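PDB 3E82: putative oxidoreductase from Klebsiella pneumoniae subsp. pneumoniae MGH 78578, which probably works as an oxidoreductase of the Gfo/Idh/MocA family, binding a nicotinamide dinucleotide through its Rossmann-fold domain. Local coordinates for residues T21-L26 with Q301-I306; S29-N34 with L305-L310. One frame throughout, in Å; residues are numbered along the deposited sequence.

Interaction 1: T21-L26 with Q301-I306; sequences TFHAPL and QYYMLI
The imidazole of His23 and the phenol ring of Tyr303 meet edge to edge. The Tyr303 hydroxyl lies near the imidazole plane, and His23 ND1 lies in the plane of the Tyr303 ring. One face of the Tyr303 ring carries CD2 of Tyr302, 4.1 Å above its centre. Leu26 comes in obliquely, with its CB 4.0 Å from Tyr303 CD2. The two side chains of the polar pair cross at about a right angle. His23 ND1 and Tyr303 OH share a hydrogen bond of 2.7 Å. It is short but bent, at 134°, and either atom could be the donor. Tyr303 sets its CG anti to its carbonyl carbon (chi1 -83°), which carries the hydroxyl across the gap to the histidine. The other imidazole nitrogen, NE2, is hydrogen-bonded to Asp97, so both nitrogens of this buried ring have partners and its rotation is fixed. Here helix 17-28, the first helix of the NAD-binding Rossmann domain, meets helix 300-310. His23 touches a glycine-rich turn consistent with a dinucleotide-binding motif. Val72 of the parallel-sheet strand 70-73 touches both side chains of the pair, and Phe124 meets the His23 ring.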
loop_
_atom_site.group_PDB
_atom_site.type_symbol
_atom_site.label_atom_id
_atom_site.label_comp_id
_atom_site.label_asym_id
_atom_site.label_seq_id
_atom_site.Cartn_x
_atom_site.Cartn_y
_atom_site.Cartn_z
ATOM N N THR B 21 26.508 -16.132 -12.325
ATOM C CA THR B 21 25.507 -16.683 -11.415
ATOM C C THR B 21 24.193 -17.105 -12.054
ATOM O O THR B 21 23.585 -18.081 -11.628
ATOM C CB THR B 21 25.183 -15.677 -10.286
ATOM O OG1 THR B 21 26.399 -15.118 -9.780
ATOM C CG2 THR B 21 24.449 -16.372 -9.146
ATOM N N PHE B 22 23.763 -16.372 -13.072
ATOM C CA PHE B 22 22.499 -16.644 -13.753
ATOM C C PHE B 22 22.599 -17.309 -15.124
ATOM O O PHE B 22 22.329 -18.504 -15.275
ATOM C CB PHE B 22 21.709 -15.336 -13.908
ATOM C CG PHE B 22 21.032 -14.878 -12.649
ATOM C CD1 PHE B 22 19.655 -15.058 -12.481
ATOM C CD2 PHE B 22 21.765 -14.282 -11.628
ATOM C CE1 PHE B 22 19.018 -14.645 -11.303
ATOM C CE2 PHE B 22 21.141 -13.865 -10.445
ATOM C CZ PHE B 22 19.766 -14.047 -10.283
ATOM N N HIS B 23 22.992 -16.520 -16.116
ATOM C CA HIS B 23 23.072 -16.974 -17.495
ATOM C C HIS B 23 23.821 -18.263 -17.805
ATOM O O HIS B 23 23.247 -19.170 -18.410
ATOM C CB HIS B 23 23.595 -15.836 -18.356
ATOM C CG HIS B 23 22.707 -14.632 -18.338
ATOM N ND1 HIS B 23 21.424 -14.647 -18.842
ATOM C CD2 HIS B 23 22.908 -13.384 -17.856
ATOM C CE1 HIS B 23 20.874 -13.460 -18.672
ATOM N NE2 HIS B 23 21.753 -12.675 -18.076
ATOM N N ALA B 24 25.084 -18.363 -17.403
ATOM C CA ALA B 24 25.834 -19.580 -17.695
ATOM C C ALA B 24 25.142 -20.842 -17.167
ATOM O O ALA B 24 24.944 -21.801 -17.918
ATOM C CB ALA B 24 27.247 -19.482 -17.141
ATOM N N PRO B 25 24.763 -20.860 -15.873
ATOM C CA PRO B 25 24.094 -22.037 -15.290
ATOM C C PRO B 25 22.755 -22.380 -15.937
ATOM O O PRO B 25 22.454 -23.549 -16.196
ATOM C CB PRO B 25 23.934 -21.648 -13.819
ATOM C CG PRO B 25 25.137 -20.763 -13.586
ATOM C CD PRO B 25 25.109 -19.893 -14.818
ATOM N N LEU B 26 21.944 -21.359 -16.186
ATOM C CA LEU B 26 20.646 -21.567 -16.806
ATOM C C LEU B 26 20.806 -22.113 -18.231
ATOM O O LEU B 26 20.227 -23.142 -18.583
ATOM C CB LEU B 26 19.865 -20.251 -16.824
ATOM C CG LEU B 26 19.404 -19.732 -15.453
ATOM C CD1 LEU B 26 18.901 -18.291 -15.576
ATOM C CD2 LEU B 26 18.307 -20.652 -14.906
ATOM N N GLN B 301 12.674 -21.610 -18.019
ATOM C CA GLN B 301 11.623 -21.499 -19.020
ATOM C C GLN B 301 11.934 -20.367 -19.994
ATOM O O GLN B 301 11.633 -20.467 -21.183
ATOM C CB GLN B 301 10.257 -21.252 -18.368
ATOM C CG GLN B 301 9.593 -22.493 -17.769
ATOM C CD GLN B 301 9.223 -23.532 -18.823
ATOM O OE1 GLN B 301 8.596 -23.214 -19.831
ATOM N NE2 GLN B 301 9.603 -24.783 -18.584
ATOM N N TYR B 302 12.535 -19.289 -19.496
ATOM C CA TYR B 302 12.876 -18.175 -20.378
ATOM C C TYR B 302 13.734 -18.677 -21.547
ATOM O O TYR B 302 13.457 -18.377 -22.701
ATOM C CB TYR B 302 13.658 -17.094 -19.628
ATOM C CG TYR B 302 14.073 -15.949 -20.526
ATOM C CD1 TYR B 302 13.190 -14.906 -20.810
ATOM C CD2 TYR B 302 15.338 -15.929 -21.138
ATOM C CE1 TYR B 302 13.543 -13.871 -21.677
ATOM C CE2 TYR B 302 15.701 -14.892 -22.013
ATOM C CZ TYR B 302 14.795 -13.872 -22.277
ATOM O OH TYR B 302 15.116 -12.863 -23.152
ATOM N N TYR B 303 14.781 -19.434 -21.238
ATOM C CA TYR B 303 15.674 -19.948 -22.270
ATOM C C TYR B 303 15.073 -21.094 -23.081
ATOM O O TYR B 303 15.360 -21.233 -24.269
ATOM C CB TYR B 303 17.015 -20.363 -21.652
ATOM C CG TYR B 303 17.960 -19.189 -21.470
ATOM C CD1 TYR B 303 18.437 -18.484 -22.573
ATOM C CD2 TYR B 303 18.341 -18.757 -20.202
ATOM C CE1 TYR B 303 19.273 -17.373 -22.421
ATOM C CE2 TYR B 303 19.178 -17.643 -20.032
ATOM C CZ TYR B 303 19.638 -16.955 -21.149
ATOM O OH TYR B 303 20.451 -15.845 -21.007
HETATM N N MSE B 304 14.234 -21.909 -22.452
HETATM C CA MSE B 304 13.597 -23.006 -23.173
HETATM C C MSE B 304 12.647 -22.415 -24.211
HETATM O O MSE B 304 12.558 -22.901 -25.340
HETATM C CB MSE B 304 12.831 -23.901 -22.203
HETATM C CG MSE B 304 13.696 -24.448 -21.093
HETATM SE SE MSE B 304 12.736 -25.629 -19.906
HETATM C CE MSE B 304 12.580 -24.547 -18.331
ATOM N N LEU B 305 11.955 -21.345 -23.828
ATOM C CA LEU B 305 11.020 -20.690 -24.737
ATOM C C LEU B 305 11.748 -19.881 -25.817
ATOM O O LEU B 305 11.321 -19.849 -26.972
ATOM C CB LEU B 305 10.052 -19.809 -23.942
ATOM C CG LEU B 305 9.108 -20.579 -23.001
ATOM C CD1 LEU B 305 8.302 -19.602 -22.156
ATOM C CD2 LEU B 305 8.166 -21.468 -23.822
ATOM N N ILE B 306 12.852 -19.234 -25.449
ATOM C CA ILE B 306 13.623 -18.471 -26.429
ATOM C C ILE B 306 14.148 -19.488 -27.449
ATOM O O ILE B 306 14.184 -19.228 -28.656
ATOM C CB ILE B 306 14.821 -17.749 -25.767
ATOM C CG1 ILE B 306 14.348 -16.469 -25.047
ATOM C CG2 ILE B 306 15.900 -17.483 -26.809
ATOM C CD1 ILE B 306 13.942 -15.318 -25.965
#

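Interaction 2: S29-N34 with L305-L310; sequences SVPGLN and LIRDAL
Val30 touches Arg307 first along the segment: its CG1 is the branch that meets the arginine, 3.6 Å from Arg307 NH1 and oblique to the guanidinium. Pro31 follows and gives the polar link through its backbone. Arg307 NH1 donates to Pro31 O at 2.8 Å, and the bond is nearly straight at 170°. The oxygen lies in the guanidinium plane, although the donor is tilted 26° from the carbonyl plane. The arginine chain is extended through chi1 and chi2 and then bends at chi3 (57°), which turns its guanidinium toward the proline carbonyl. Val30 to Leu33 form a type II beta turn, closed by a long bond of 3.3 Å from Leu33 N to Val30 O. This turn leads from helix 17-28 into strand 33-39, as part of the Rossmann beta-alpha-beta unit. Gly32 sits at the turn with a positive phi, its CA 4.2 Å from Arg307 CD. Leu33 begins the strand. Its CD2 rests 3.9 Å from Arg307 CB and also meets CG, crossing the aliphatic part of that side chain at a slant. The arginine also touches Ile8 of strand 8-13. On the helix side, Arg307 NE forms a salt bridge with Asp308 OD1 at 3.3 Å, meeting the oxygen from above the carboxylate plane.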
loop_
_atom_site.group_PDB
_atom_site.type_symbol
_atom_site.label_atom_id
_atom_site.label_comp_id
_atom_site.label_asym_id
_atom_site.label_seq_id
_atom_site.Cartn_x
_atom_site.Cartn_y
_atom_site.Cartn_z
ATOM N N SER B 29 21.851 -25.649 -18.657
ATOM C CA SER B 29 20.853 -26.611 -18.195
ATOM C C SER B 29 19.726 -26.820 -19.205
ATOM O O SER B 29 18.834 -27.641 -18.989
ATOM C CB SER B 29 20.244 -26.143 -16.873
ATOM O OG SER B 29 19.350 -25.063 -17.099
ATOM N N VAL B 30 19.767 -26.081 -20.307
ATOM C CA VAL B 30 18.735 -26.177 -21.330
ATOM C C VAL B 30 19.251 -26.830 -22.607
ATOM O O VAL B 30 20.053 -26.241 -23.338
ATOM C CB VAL B 30 18.173 -24.776 -21.681
ATOM C CG1 VAL B 30 17.154 -24.883 -22.801
ATOM C CG2 VAL B 30 17.546 -24.144 -20.450
ATOM N N PRO B 31 18.794 -28.060 -22.893
ATOM C CA PRO B 31 19.217 -28.787 -24.095
ATOM C C PRO B 31 18.896 -28.001 -25.368
ATOM O O PRO B 31 17.901 -27.271 -25.431
ATOM C CB PRO B 31 18.419 -30.088 -24.008
ATOM C CG PRO B 31 18.276 -30.293 -22.545
ATOM C CD PRO B 31 17.926 -28.905 -22.055
ATOM N N GLY B 32 19.737 -28.156 -26.381
ATOM C CA GLY B 32 19.506 -27.452 -27.629
ATOM C C GLY B 32 20.295 -26.161 -27.670
ATOM O O GLY B 32 20.550 -25.618 -28.745
ATOM N N LEU B 33 20.678 -25.674 -26.493
ATOM C CA LEU B 33 21.458 -24.450 -26.393
ATOM C C LEU B 33 22.901 -24.821 -26.083
ATOM O O LEU B 33 23.162 -25.701 -25.268
ATOM C CB LEU B 33 20.921 -23.553 -25.276
ATOM C CG LEU B 33 19.489 -23.038 -25.408
ATOM C CD1 LEU B 33 19.234 -22.040 -24.288
ATOM C CD2 LEU B 33 19.289 -22.372 -26.779
ATOM N N ASN B 34 23.842 -24.149 -26.726
ATOM C CA ASN B 34 25.244 -24.450 -26.483
ATOM C C ASN B 34 26.042 -23.177 -26.189
ATOM O O ASN B 34 26.207 -22.322 -27.051
ATOM C CB ASN B 34 25.816 -25.202 -27.701
ATOM C CG ASN B 34 27.325 -25.357 -27.652
ATOM O OD1 ASN B 34 27.911 -25.614 -26.599
ATOM N ND2 ASN B 34 27.962 -25.213 -28.806
ATOM N N LEU B 305 11.955 -21.345 -23.828
ATOM C CA LEU B 305 11.020 -20.690 -24.737
ATOM C C LEU B 305 11.748 -19.881 -25.817
ATOM O O LEU B 305 11.321 -19.849 -26.972
ATOM C CB LEU B 305 10.052 -19.809 -23.942
ATOM C CG LEU B 305 9.108 -20.579 -23.001
ATOM C CD1 LEU B 305 8.302 -19.602 -22.156
ATOM C CD2 LEU B 305 8.166 -21.468 -23.822
ATOM N N ILE B 306 12.852 -19.234 -25.449
ATOM C CA ILE B 306 13.623 -18.471 -26.429
ATOM C C ILE B 306 14.148 -19.488 -27.449
ATOM O O ILE B 306 14.184 -19.228 -28.656
ATOM C CB ILE B 306 14.821 -17.749 -25.767
ATOM C CG1 ILE B 306 14.348 -16.469 -25.047
ATOM C CG2 ILE B 306 15.900 -17.483 -26.809
ATOM C CD1 ILE B 306 13.942 -15.318 -25.965
ATOM N N ARG B 307 14.562 -20.645 -26.941
ATOM C CA ARG B 307 15.062 -21.733 -27.779
ATOM C C ARG B 307 13.966 -22.115 -28.768
ATOM O O ARG B 307 14.169 -22.105 -29.981
ATOM C CB ARG B 307 15.404 -22.955 -26.915
ATOM C CG ARG B 307 15.888 -24.174 -27.694
ATOM C CD ARG B 307 15.878 -25.423 -26.809
ATOM N NE ARG B 307 14.533 -25.648 -26.283
ATOM C CZ ARG B 307 14.225 -26.501 -25.313
ATOM N NH1 ARG B 307 15.168 -27.237 -24.739
ATOM N NH2 ARG B 307 12.964 -26.604 -24.908
ATOM N N ASP B 308 12.796 -22.440 -28.233
ATOM C CA ASP B 308 11.677 -22.838 -29.069
ATOM C C ASP B 308 11.303 -21.761 -30.075
ATOM O O ASP B 308 10.959 -22.064 -31.224
ATOM C CB ASP B 308 10.473 -23.200 -28.200
ATOM C CG ASP B 308 10.742 -24.408 -27.323
ATOM O OD1 ASP B 308 11.632 -25.201 -27.690
ATOM O OD2 ASP B 308 10.068 -24.567 -26.279
ATOM N N ALA B 309 11.380 -20.503 -29.650
ATOM C CA ALA B 309 11.056 -19.397 -30.534
ATOM C C ALA B 309 12.078 -19.328 -31.673
ATOM O O ALA B 309 11.717 -19.077 -32.823
ATOM C CB ALA B 309 11.033 -18.088 -29.754
ATOM N N LEU B 310 13.351 -19.554 -31.355
ATOM C CA LEU B 310 14.400 -19.519 -32.378
ATOM C C LEU B 310 14.235 -20.664 -33.369
ATOM O O LEU B 310 14.577 -20.534 -34.546
ATOM C CB LEU B 310 15.787 -19.602 -31.733
ATOM C CG LEU B 310 16.197 -18.371 -30.922
ATOM C CD1 LEU B 310 17.595 -18.568 -30.342
ATOM C CD2 LEU B 310 16.154 -17.142 -31.817
#

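Interactions 1 and 2 lie side by side along helix 300-310, with centres about 8 Å apart, and share Leu305 and Ile306. Their partners, helix 17-28 and the turn into strand 33-39, follow each other in the chain. Both contacts therefore hold helix 300-310, from late in the chain, against the first beta-alpha-beta unit of the Rossmann fold. Apolar groups bridge them: Tyr303 CB is 3.8 Å from Leu33 CD1, and Met304 CG is 3.9 Å from Val30 CG1. Interaction 1 is buried and touches the probable dinucleotide-binding turn. Interaction 2 is nearer the surface, its centre about 18 Å from the chain centre against about 12 Å for interaction 1.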